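Local coordinates for protein nucleoporin NUP116 (Candida glabrata, PDB 3NF5) that is the C-terminal nuclear pore targeting domain of a GLFG-family nucleoporin, which probably serves as a structural constituent of the pore in nuclear transport, at residues A[55-60]-A[91-96]. Numbering follows the deposited sequence.
Sequences VDLSDI and KGLNVR
Val55 fits against Leu93 and Val95 where two loops of the Nup98-type C-terminal domain meet, one following strand 47-51 and the other, which contains a type II' beta turn from Lys91 to Asn94, leading into the neighbouring antiparallel strand 97-101. The apolar contact is shared between the two branches of Val55. Val55 CG1, anti to the backbone N (chi1 164°), is modelled 3.2 Å from Leu93 CD2, too close to take literally, and Val55 CG2 lies 3.5 Å from Val95 CG2, also tight. A forked valine suits this place because one short side chain serves two partners. Leu93 CD2 also meets Leu57 CD2 at 3.8 Å; Leu57 further touches Ile33 of helix 30-33, and Leu93 touches Leu39 and Phe51.

No hydrogen bond joins 55-60 to 91-96, though Arg96 bonds to Leu52 and Asp53 just beside the contact. Gly92 CA makes a weak CA-H...O contact with Asp56 O, 3.4 Å long. Gly92 suits the first central position of the type II' turn, whose positive phi (61°) glycine adopts readily. The turn is closed by Asn94 N bonding to Lys91 O.

Within 55-60, Asp56 forms an Asx turn that overlaps the start of the type II turn from Leu57 to Ile60. Asp56 OD1 takes Ser58 OG, modelled at 2.5 Å, too short for the exact length to be trusted, and Ser58 N at 2.9 Å, the latter on its anti side, 34° out of the carboxylate plane.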
# COMPACT_ATOMS: atom_id res chain seq x y z
N VAL A 55 -10.77 11.12 -1.41
CA VAL A 55 -11.39 9.85 -1.10
C VAL A 55 -12.67 10.05 -0.24
O VAL A 55 -12.68 10.88 0.67
CB VAL A 55 -10.29 8.97 -0.44
CG1 VAL A 55 -10.83 7.91 0.21
CG2 VAL A 55 -9.34 8.50 -1.57
N ASP A 56 -13.73 9.31 -0.57
CA ASP A 56 -14.96 9.31 0.24
C ASP A 56 -14.89 8.20 1.24
O ASP A 56 -15.02 7.04 0.88
CB ASP A 56 -16.17 9.12 -0.72
CG ASP A 56 -17.49 9.02 0.00
OD1 ASP A 56 -17.51 9.13 1.24
OD2 ASP A 56 -18.53 8.86 -0.67
N LEU A 57 -14.58 8.51 2.49
CA LEU A 57 -14.57 7.49 3.54
C LEU A 57 -15.92 7.28 4.31
O LEU A 57 -15.92 6.67 5.42
CB LEU A 57 -13.44 7.80 4.50
CG LEU A 57 -12.00 7.88 3.95
CD1 LEU A 57 -11.09 8.23 5.13
CD2 LEU A 57 -11.67 6.53 3.34
N SER A 58 -17.06 7.76 3.77
CA SER A 58 -18.31 7.72 4.53
C SER A 58 -18.59 6.29 4.84
O SER A 58 -18.44 5.48 3.95
CB SER A 58 -19.55 8.19 3.73
OG SER A 58 -19.33 9.29 2.90
N ASP A 59 -18.99 6.00 6.07
CA ASP A 59 -19.49 4.68 6.47
C ASP A 59 -18.42 3.60 6.65
O ASP A 59 -18.68 2.59 7.33
CB ASP A 59 -20.54 4.17 5.47
N ILE A 60 -17.23 3.82 6.13
CA ILE A 60 -16.10 2.93 6.34
C ILE A 60 -15.64 3.00 7.79
O ILE A 60 -15.30 4.09 8.27
CB ILE A 60 -14.94 3.34 5.47
CG1 ILE A 60 -15.35 3.21 4.00
CG2 ILE A 60 -13.72 2.47 5.79
CD1 ILE A 60 -14.15 3.34 3.04
N LYS A 91 -15.62 6.05 -6.70
CA LYS A 91 -16.27 6.10 -5.39
C LYS A 91 -15.42 5.41 -4.33
O LYS A 91 -14.61 4.49 -4.62
CB LYS A 91 -17.67 5.41 -5.41
CG LYS A 91 -18.58 5.71 -6.66
CD LYS A 91 -19.21 7.13 -6.64
CE LYS A 91 -20.46 7.26 -7.59
NZ LYS A 91 -20.42 6.40 -8.86
N GLY A 92 -15.62 5.81 -3.10
CA GLY A 92 -14.86 5.18 -1.99
C GLY A 92 -13.33 5.35 -2.12
O GLY A 92 -12.85 6.43 -2.43
N LEU A 93 -12.58 4.29 -1.86
CA LEU A 93 -11.11 4.27 -2.13
C LEU A 93 -10.72 3.99 -3.60
O LEU A 93 -9.53 3.88 -3.95
CB LEU A 93 -10.44 3.30 -1.17
CG LEU A 93 -10.44 3.78 0.28
CD1 LEU A 93 -10.03 2.63 1.18
CD2 LEU A 93 -9.55 4.99 0.54
N ASN A 94 -11.73 3.82 -4.45
CA ASN A 94 -11.51 3.41 -5.83
C ASN A 94 -11.22 4.59 -6.75
O ASN A 94 -11.98 4.84 -7.68
CB ASN A 94 -12.69 2.57 -6.35
CG ASN A 94 -12.30 1.65 -7.47
OD1 ASN A 94 -11.13 1.58 -7.90
ND2 ASN A 94 -13.28 0.90 -7.96
N VAL A 95 -10.11 5.29 -6.48
CA VAL A 95 -9.69 6.50 -7.15
C VAL A 95 -8.17 6.44 -7.42
O VAL A 95 -7.50 5.42 -7.10
CB VAL A 95 -10.02 7.73 -6.26
CG1 VAL A 95 -11.56 7.80 -5.94
CG2 VAL A 95 -9.18 7.74 -4.94
N ARG A 96 -7.63 7.51 -7.98
CA ARG A 96 -6.27 7.54 -8.46
C ARG A 96 -5.29 7.52 -7.26
O ARG A 96 -5.55 8.18 -6.27
CB ARG A 96 -6.08 8.76 -9.33
CG ARG A 96 -4.85 8.78 -10.18
CD ARG A 96 -4.95 9.87 -11.22
NE ARG A 96 -5.37 11.11 -10.56
CZ ARG A 96 -4.56 12.12 -10.18
NH1 ARG A 96 -3.25 12.09 -10.41
NH2 ARG A 96 -5.08 13.18 -9.56